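Local coordinates for enoyl-CoA hydratase/isomerase family protein (Ruegeria pomeroyi, PDB 3L3S) that probably acts as a hydro-lyase of the crotonase superfamily, with a likely role in fatty acid metabolism, at residues E15-L20 against V51-I56; R44-D49 against A101-P106; A131-R136 against L189-L194. One frame throughout, in Å; residues are numbered along the deposited sequence.

How the contacts relate
Contact 1 lies in the mixed six-stranded sheet of the crotonase fold, contact 2 at its border with helix 32-45 and contact 3 where two strands end. Contact 1 pairs two early strands, 17-22 and 53-58, of a beta-alpha-beta unit; contact 2 joins that helix's end to the loop leading into the next strand across the sheet, 107-111. Their centres are about 10 Å apart, their segments alternate along the chain, and they touch: Lys105 reaches Val51 O and Leu54 N probably bonds to Pro106 O. Contact 3 comes later in the chain, its centre about 20 Å from contact 1 and 27 Å from contact 2, and meets the sheet at its far end, by strands 128-131 and 187-188.

Contact 1 (E15-L20 against V51-I56); sequences EGVLTL and VHVLVI
Two neighbouring parallel strands of a beta-alpha-beta unit meet here, Val17-Leu20 beside Val53-Ile56, with helix 32-45 as the crossover between them. The pairing starts at Gly16, whose carbonyl oxygen accepts two N-H groups: Gly16 O is 2.8 Å from His52 N, which lies in the carbonyl plane on a lone pair, and 3.1 Å from Val53 N, which is tilted 30° from that plane. Leu18 then bonds through both its backbone groups, from Leu18 N to Val53 O at 2.9 Å and from Leu18 O to Val55 N at 2.8 Å, and Leu20 N closes on Val55 O at 2.7 Å.

On the face of Val17, Val53 and Val55, methyl groups meet at an angle, Val17 CG2 against Val53 CG2 at 3.7 Å; helix 194-207 packs on Val17, Val53 and Val55. On the other face Leu18 extends with CG anti to the backbone N (chi1 173°) and runs beside Leu54, its CD2 3.8 Å from Leu54 CD1 and equally close to Val51 CG2. Ala45 of helix 32-45 touches this leucine pair. The His52 ring has Gly16 CA over one face, while its ND1 bonds to Ala206 O. The bonds from Leu18 N and Leu20 N are close to straight; the face of Leu18, Leu20 and Leu54 packs against helix 32-45 and strand 9-14, whereas Val53 and Val55 are buried under helix 194-207, with Val17 and Thr19 partly open.

Contact 2 (R44-D49 against A101-P106); sequences RAMGDD and AHCPKP
Extended beyond CG, with chi2 174°, the Lys105 side chain spans from the loop after helix 84-101 to the end of helix 32-45, while Cys103 holds SG anti to its own backbone N (chi1 179°) and thereby meets the selenomethionine at position 46. The lysine chain starts toward the opposite segment, and its last carbons run past backbone oxygens: Lys105 CE lies 3.8 Å from Ala45 O. At the tip, Lys105 NZ donates to Ala45 O at 2.9 Å, in the carbonyl plane. Lys105 NZ also bonds to Val51 O, just beyond the segment. Ala45 O accepts from both Lys105 NZ and, weakly, Asp48 N. The distance from Asp48 O to Lys105 NZ is 2.8 Å.

The second part of the contact is apolar. Met46 CG sits 3.5 Å from Cys103 SG, and Met46 SE is 3.7 Å from Cys103 SG. A bend about the CG-SE bond (chi3 53°) leaves Met46 CE 4.4 Å from Pro104 CD, a looser approach at the more exposed edge of the contact. Helix 210-223 lies alongside, Glu218 touching Pro104 and Arg214 touching Lys105. Farther along the loop, Ala101 and His102 pack on Leu228 of the second subunit, so the segment that carries the lysine also reaches a subunit interface.

The contact joins the C-terminal end of helix 32-45 to the lead-in of strand 107-111. A positive charge placed among backbone carbonyls at a helix C-terminus probably interacts favourably with the helix dipole, and the bonds to Ala45 O and Val51 O fix the ammonium group between the helix end and the loop leading to strand 53-58.

Contact 3 (A131-R136 against L189-L194); sequences ASPAAR and LPEAAL
Glu191 crosses the pyrrolidine ring of Pro133 at a slant, its carboxylate brought back over the other segment by a bend at chi2 (-88°). The two oxygens divide the surface between them: Glu191 OE2 rests 3.4 Å from Pro133 CD, whereas Glu191 OE1 lies 3.7 Å from Ser132 OG and approaches the methyl group of Ala134. Pro133 CD is shared, since Leu189 O comes to 3.2 Å from that same carbon. The hydrogen bond across the segments is backbone to backbone, Leu189 N to Ala131 O at 3.0 Å with the donor nearly along the C=O axis.

Ala131 ends strand 128-131, and Leu189 follows strand 187-188 beside it in the large sheet; the bond extends the parallel pairing to where the chains diverge, one into a type I beta turn from Ser132 to Ala135, the other toward helix 194-207. Leu194, at the start of that helix, points toward the turn and spreads its two methyls over the backbone: Leu194 CD1 is 3.7 Å from Ala131 O, and Leu194 CD2 is 3.8 Å from Ser132 N. Leu110 and Glu112 also touch the Leu194 side chain, and Ser132 OG bonds weakly to Glu112 O.

Contact 1 (E15-L20 against V51-I56)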
loop_
_atom_site.group_PDB
_atom_site.type_symbol
_atom_site.label_atom_id
_atom_site.label_comp_id
_atom_site.label_asym_id
_atom_site.label_seq_id
_atom_site.Cartn_x
_atom_site.Cartn_y
_atom_site.Cartn_z
ATOM N N GLU B 15 -18.946 5.985 -29.075
ATOM C CA GLU B 15 -19.253 7.026 -28.078
ATOM C C GLU B 15 -18.063 7.380 -27.160
ATOM O O GLU B 15 -18.175 7.344 -25.930
ATOM C CB GLU B 15 -20.494 6.647 -27.237
ATOM C CG GLU B 15 -21.811 6.475 -28.005
ATOM C CD GLU B 15 -23.007 6.219 -27.081
ATOM O OE1 GLU B 15 -22.882 5.420 -26.122
ATOM O OE2 GLU B 15 -24.079 6.823 -27.316
ATOM N N GLY B 16 -16.914 7.650 -27.781
ATOM C CA GLY B 16 -15.706 7.995 -27.041
ATOM C C GLY B 16 -14.889 6.837 -26.475
ATOM O O GLY B 16 -13.744 7.025 -26.059
ATOM N N VAL B 17 -15.479 5.644 -26.460
ATOM C CA VAL B 17 -14.829 4.446 -25.949
ATOM C C VAL B 17 -14.104 3.694 -27.063
ATOM O O VAL B 17 -14.729 3.294 -28.045
ATOM C CB VAL B 17 -15.864 3.496 -25.283
ATOM C CG1 VAL B 17 -15.172 2.362 -24.550
ATOM C CG2 VAL B 17 -16.769 4.267 -24.344
ATOM N N LEU B 18 -12.789 3.532 -26.909
ATOM C CA LEU B 18 -11.955 2.794 -27.869
ATOM C C LEU B 18 -11.566 1.428 -27.287
ATOM O O LEU B 18 -10.779 1.330 -26.338
ATOM C CB LEU B 18 -10.699 3.597 -28.265
ATOM C CG LEU B 18 -9.602 2.950 -29.136
ATOM C CD1 LEU B 18 -10.116 2.437 -30.484
ATOM C CD2 LEU B 18 -8.502 3.948 -29.360
ATOM N N THR B 19 -12.127 0.381 -27.879
ATOM C CA THR B 19 -11.869 -0.980 -27.450
ATOM C C THR B 19 -10.794 -1.609 -28.312
ATOM O O THR B 19 -10.890 -1.628 -29.540
ATOM C CB THR B 19 -13.167 -1.829 -27.435
ATOM O OG1 THR B 19 -14.089 -1.245 -26.507
ATOM C CG2 THR B 19 -12.899 -3.266 -26.998
ATOM N N LEU B 20 -9.735 -2.038 -27.628
ATOM C CA LEU B 20 -8.585 -2.697 -28.216
ATOM C C LEU B 20 -8.766 -4.184 -27.950
ATOM O O LEU B 20 -8.646 -4.653 -26.810
ATOM C CB LEU B 20 -7.286 -2.167 -27.592
ATOM C CG LEU B 20 -6.986 -0.663 -27.737
ATOM C CD1 LEU B 20 -5.644 -0.291 -27.082
ATOM C CD2 LEU B 20 -6.979 -0.268 -29.198
ATOM N N VAL B 51 -11.250 9.943 -29.014
ATOM C CA VAL B 51 -10.982 8.854 -28.072
ATOM C C VAL B 51 -10.917 9.440 -26.660
ATOM O O VAL B 51 -10.015 10.214 -26.342
ATOM C CB VAL B 51 -9.646 8.142 -28.400
ATOM C CG1 VAL B 51 -9.314 7.074 -27.338
ATOM C CG2 VAL B 51 -9.719 7.516 -29.788
ATOM N N HIS B 52 -11.885 9.075 -25.828
ATOM C CA HIS B 52 -11.950 9.567 -24.458
ATOM C C HIS B 52 -11.457 8.532 -23.448
ATOM O O HIS B 52 -10.801 8.883 -22.471
ATOM C CB HIS B 52 -13.378 9.998 -24.104
ATOM C CG HIS B 52 -13.890 11.183 -24.879
ATOM N ND1 HIS B 52 -15.112 11.761 -24.610
ATOM C CD2 HIS B 52 -13.372 11.875 -25.923
ATOM C CE1 HIS B 52 -15.328 12.751 -25.459
ATOM N NE2 HIS B 52 -14.287 12.842 -26.265
ATOM N N VAL B 53 -11.816 7.265 -23.661
ATOM C CA VAL B 53 -11.421 6.159 -22.776
ATOM C C VAL B 53 -10.952 4.925 -23.552
ATOM O O VAL B 53 -11.426 4.660 -24.661
ATOM C CB VAL B 53 -12.565 5.744 -21.790
ATOM C CG1 VAL B 53 -12.747 6.770 -20.714
ATOM C CG2 VAL B 53 -13.864 5.615 -22.502
ATOM N N LEU B 54 -10.005 4.193 -22.969
ATOM C CA LEU B 54 -9.448 2.981 -23.574
ATOM C C LEU B 54 -9.867 1.716 -22.841
ATOM O O LEU B 54 -9.874 1.683 -21.608
ATOM C CB LEU B 54 -7.912 3.015 -23.569
ATOM C CG LEU B 54 -7.010 3.879 -24.453
ATOM C CD1 LEU B 54 -7.135 3.426 -25.876
ATOM C CD2 LEU B 54 -7.300 5.362 -24.302
ATOM N N VAL B 55 -10.249 0.695 -23.611
ATOM C CA VAL B 55 -10.613 -0.619 -23.074
ATOM C C VAL B 55 -9.709 -1.633 -23.777
ATOM O O VAL B 55 -9.594 -1.618 -24.995
ATOM C CB VAL B 55 -12.112 -1.004 -23.295
ATOM C CG1 VAL B 55 -12.367 -2.447 -22.831
ATOM C CG2 VAL B 55 -13.044 -0.059 -22.520
ATOM N N ILE B 56 -9.001 -2.440 -22.986
ATOM C CA ILE B 56 -8.101 -3.476 -23.493
ATOM C C ILE B 56 -8.733 -4.828 -23.168
ATOM O O ILE B 56 -8.836 -5.224 -22.007
ATOM C CB ILE B 56 -6.675 -3.345 -22.882
ATOM C CG1 ILE B 56 -6.061 -2.001 -23.303
ATOM C CG2 ILE B 56 -5.773 -4.496 -23.357
ATOM C CD1 ILE B 56 -4.745 -1.657 -22.633
#

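Contact 2 (R44-D49 against A101-P106)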
loop_
_atom_site.group_PDB
_atom_site.type_symbol
_atom_site.label_atom_id
_atom_site.label_comp_id
_atom_site.label_asym_id
_atom_site.label_seq_id
_atom_site.Cartn_x
_atom_site.Cartn_y
_atom_site.Cartn_z
ATOM N N ARG B 44 -1.826 7.009 -31.066
ATOM C CA ARG B 44 -2.894 7.602 -31.862
ATOM C C ARG B 44 -4.092 7.955 -30.996
ATOM O O ARG B 44 -4.738 8.970 -31.229
ATOM C CB ARG B 44 -3.321 6.656 -32.993
ATOM C CG ARG B 44 -2.270 6.484 -34.097
ATOM C CD ARG B 44 -2.744 5.589 -35.248
ATOM N NE ARG B 44 -2.886 4.180 -34.871
ATOM C CZ ARG B 44 -4.019 3.484 -34.951
ATOM N NH1 ARG B 44 -5.141 4.049 -35.397
ATOM N NH2 ARG B 44 -4.035 2.219 -34.562
ATOM N N ALA B 45 -4.348 7.144 -29.970
ATOM C CA ALA B 45 -5.467 7.356 -29.047
ATOM C C ALA B 45 -5.253 8.564 -28.145
ATOM O O ALA B 45 -6.187 9.330 -27.892
ATOM C CB ALA B 45 -5.698 6.122 -28.207
HETATM N N MSE B 46 -4.012 8.741 -27.689
HETATM C CA MSE B 46 -3.641 9.860 -26.819
HETATM C C MSE B 46 -3.618 11.197 -27.554
HETATM O O MSE B 46 -3.652 12.256 -26.918
HETATM C CB MSE B 46 -2.297 9.590 -26.142
HETATM C CG MSE B 46 -2.428 8.742 -24.898
HETATM SE SE MSE B 46 -0.788 7.889 -24.258
HETATM C CE MSE B 46 0.419 9.426 -24.130
ATOM N N GLY B 47 -3.604 11.127 -28.888
ATOM C CA GLY B 47 -3.593 12.317 -29.723
ATOM C C GLY B 47 -4.916 12.593 -30.418
ATOM O O GLY B 47 -5.061 13.623 -31.078
ATOM N N ASP B 48 -5.889 11.703 -30.230
ATOM C CA ASP B 48 -7.218 11.809 -30.842
ATOM C C ASP B 48 -8.256 12.319 -29.826
ATOM O O ASP B 48 -8.534 11.655 -28.827
ATOM C CB ASP B 48 -7.623 10.426 -31.389
ATOM C CG ASP B 48 -8.746 10.475 -32.423
ATOM O OD1 ASP B 48 -9.487 11.483 -32.501
ATOM O OD2 ASP B 48 -8.898 9.465 -33.153
ATOM N N ASP B 49 -8.864 13.467 -30.131
ATOM C CA ASP B 49 -9.880 14.108 -29.284
ATOM C C ASP B 49 -11.174 13.298 -29.198
ATOM O O ASP B 49 -11.964 13.485 -28.268
ATOM C CB ASP B 49 -10.219 15.509 -29.813
ATOM C CG ASP B 49 -9.149 16.548 -29.499
ATOM O OD1 ASP B 49 -7.941 16.253 -29.638
ATOM O OD2 ASP B 49 -9.530 17.685 -29.137
ATOM N N ALA B 101 0.536 3.248 -18.404
ATOM C CA ALA B 101 0.264 3.546 -17.001
ATOM C C ALA B 101 0.228 5.051 -16.769
ATOM O O ALA B 101 -0.560 5.522 -15.951
ATOM C CB ALA B 101 1.281 2.885 -16.100
ATOM N N HIS B 102 1.041 5.790 -17.530
ATOM C CA HIS B 102 1.110 7.261 -17.443
ATOM C C HIS B 102 0.166 7.957 -18.445
ATOM O O HIS B 102 0.241 9.178 -18.634
ATOM C CB HIS B 102 2.546 7.770 -17.669
ATOM C CG HIS B 102 3.472 7.582 -16.500
ATOM N ND1 HIS B 102 3.062 7.093 -15.277
ATOM C CD2 HIS B 102 4.803 7.812 -16.381
ATOM C CE1 HIS B 102 4.098 7.028 -14.459
ATOM N NE2 HIS B 102 5.167 7.457 -15.105
ATOM N N CYS B 103 -0.724 7.184 -19.071
ATOM C CA CYS B 103 -1.690 7.701 -20.046
ATOM C C CYS B 103 -2.768 8.538 -19.348
ATOM O O CYS B 103 -3.460 8.032 -18.471
ATOM C CB CYS B 103 -2.337 6.539 -20.810
ATOM S SG CYS B 103 -3.584 6.995 -22.045
ATOM N N PRO B 104 -2.910 9.832 -19.724
ATOM C CA PRO B 104 -3.896 10.763 -19.148
ATOM C C PRO B 104 -5.346 10.290 -19.259
ATOM O O PRO B 104 -6.160 10.612 -18.400
ATOM C CB PRO B 104 -3.680 12.033 -19.963
ATOM C CG PRO B 104 -2.252 11.963 -20.316
ATOM C CD PRO B 104 -2.093 10.537 -20.729
ATOM N N LYS B 105 -5.648 9.539 -20.322
ATOM C CA LYS B 105 -6.986 8.992 -20.578
ATOM C C LYS B 105 -7.149 7.648 -19.859
ATOM O O LYS B 105 -6.202 6.859 -19.823
ATOM C CB LYS B 105 -7.210 8.836 -22.088
ATOM C CG LYS B 105 -7.267 10.175 -22.788
ATOM C CD LYS B 105 -7.345 10.089 -24.281
ATOM C CE LYS B 105 -6.974 11.449 -24.872
ATOM N NZ LYS B 105 -7.209 11.502 -26.331
ATOM N N PRO B 106 -8.326 7.390 -19.241
ATOM C CA PRO B 106 -8.583 6.129 -18.519
ATOM C C PRO B 106 -8.423 4.860 -19.338
ATOM O O PRO B 106 -8.864 4.790 -20.482
ATOM C CB PRO B 106 -10.028 6.279 -18.055
ATOM C CG PRO B 106 -10.185 7.731 -17.885
ATOM C CD PRO B 106 -9.490 8.287 -19.107
#

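Contact 3 (A131-R136 against L189-L194)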
loop_
_atom_site.group_PDB
_atom_site.type_symbol
_atom_site.label_atom_id
_atom_site.label_comp_id
_atom_site.label_asym_id
_atom_site.label_seq_id
_atom_site.Cartn_x
_atom_site.Cartn_y
_atom_site.Cartn_z
ATOM N N ALA B 131 -12.791 -8.464 -13.679
ATOM C CA ALA B 131 -12.724 -9.875 -14.005
ATOM C C ALA B 131 -13.978 -10.688 -13.738
ATOM O O ALA B 131 -14.898 -10.246 -13.045
ATOM C CB ALA B 131 -11.530 -10.503 -13.299
ATOM N N SER B 132 -14.016 -11.865 -14.362
ATOM C CA SER B 132 -15.094 -12.845 -14.209
ATOM C C SER B 132 -14.557 -13.789 -13.126
ATOM O O SER B 132 -13.364 -13.729 -12.823
ATOM C CB SER B 132 -15.310 -13.609 -15.532
ATOM O OG SER B 132 -14.369 -14.661 -15.728
ATOM N N PRO B 133 -15.415 -14.644 -12.511
ATOM C CA PRO B 133 -14.895 -15.555 -11.478
ATOM C C PRO B 133 -13.852 -16.581 -11.912
ATOM O O PRO B 133 -12.983 -16.936 -11.118
ATOM C CB PRO B 133 -16.156 -16.222 -10.953
ATOM C CG PRO B 133 -17.126 -15.126 -11.010
ATOM C CD PRO B 133 -16.886 -14.580 -12.404
ATOM N N ALA B 134 -13.893 -16.984 -13.182
ATOM C CA ALA B 134 -12.954 -17.962 -13.746
ATOM C C ALA B 134 -11.543 -17.423 -14.032
ATOM O O ALA B 134 -10.638 -18.189 -14.382
ATOM C CB ALA B 134 -13.538 -18.560 -15.008
ATOM N N ALA B 135 -11.357 -16.116 -13.853
ATOM C CA ALA B 135 -10.075 -15.465 -14.101
ATOM C C ALA B 135 -8.968 -15.854 -13.119
ATOM O O ALA B 135 -9.147 -15.779 -11.897
ATOM C CB ALA B 135 -10.246 -13.948 -14.145
ATOM N N ARG B 136 -7.864 -16.353 -13.678
ATOM C CA ARG B 136 -6.697 -16.765 -12.904
ATOM C C ARG B 136 -5.531 -15.834 -13.215
ATOM O O ARG B 136 -5.498 -15.186 -14.265
ATOM C CB ARG B 136 -6.348 -18.232 -13.135
ATOM C CG ARG B 136 -7.396 -19.216 -12.589
ATOM C CD ARG B 136 -7.083 -20.661 -12.978
ATOM N NE ARG B 136 -6.686 -20.790 -14.387
ATOM C CZ ARG B 136 -7.458 -21.246 -15.371
ATOM N NH1 ARG B 136 -8.708 -21.641 -15.140
ATOM N NH2 ARG B 136 -6.970 -21.301 -16.604
ATOM N N LEU B 189 -17.406 -9.738 -11.449
ATOM C CA LEU B 189 -18.760 -9.766 -11.996
ATOM C C LEU B 189 -19.086 -11.070 -12.734
ATOM O O LEU B 189 -18.173 -11.725 -13.256
ATOM C CB LEU B 189 -18.963 -8.580 -12.947
ATOM C CG LEU B 189 -19.178 -7.270 -12.194
ATOM C CD1 LEU B 189 -17.987 -6.371 -12.434
ATOM C CD2 LEU B 189 -20.498 -6.639 -12.560
ATOM N N PRO B 190 -20.379 -11.502 -12.735
ATOM C CA PRO B 190 -20.735 -12.740 -13.453
ATOM C C PRO B 190 -20.433 -12.524 -14.945
ATOM O O PRO B 190 -20.686 -11.434 -15.470
ATOM C CB PRO B 190 -22.240 -12.890 -13.169
ATOM C CG PRO B 190 -22.686 -11.513 -12.728
ATOM C CD PRO B 190 -21.525 -11.037 -11.926
ATOM N N GLU B 191 -19.833 -13.530 -15.587
ATOM C CA GLU B 191 -19.407 -13.445 -16.997
ATOM C C GLU B 191 -20.370 -12.979 -18.072
ATOM O O GLU B 191 -19.932 -12.593 -19.154
ATOM C CB GLU B 191 -18.656 -14.702 -17.459
ATOM C CG GLU B 191 -19.134 -16.006 -16.883
ATOM C CD GLU B 191 -18.467 -16.369 -15.558
ATOM O OE1 GLU B 191 -17.337 -16.902 -15.582
ATOM O OE2 GLU B 191 -19.086 -16.142 -14.495
ATOM N N ALA B 192 -21.662 -12.962 -17.747
ATOM C CA ALA B 192 -22.704 -12.500 -18.667
ATOM C C ALA B 192 -22.887 -10.986 -18.510
ATOM O O ALA B 192 -23.293 -10.301 -19.448
ATOM C CB ALA B 192 -24.022 -13.229 -18.395
ATOM N N ALA B 193 -22.519 -10.474 -17.338
ATOM C CA ALA B 193 -22.643 -9.053 -17.015
ATOM C C ALA B 193 -21.358 -8.246 -17.182
ATOM O O ALA B 193 -21.411 -7.020 -17.210
ATOM C CB ALA B 193 -23.176 -8.885 -15.600
ATOM N N LEU B 194 -20.226 -8.941 -17.330
ATOM C CA LEU B 194 -18.899 -8.322 -17.475
ATOM C C LEU B 194 -18.749 -7.332 -18.633
ATOM O O LEU B 194 -18.258 -6.222 -18.431
ATOM C CB LEU B 194 -17.798 -9.396 -17.542
ATOM C CG LEU B 194 -16.331 -8.980 -17.336
ATOM C CD1 LEU B 194 -16.124 -8.336 -15.962
ATOM C CD2 LEU B 194 -15.422 -10.180 -17.478
#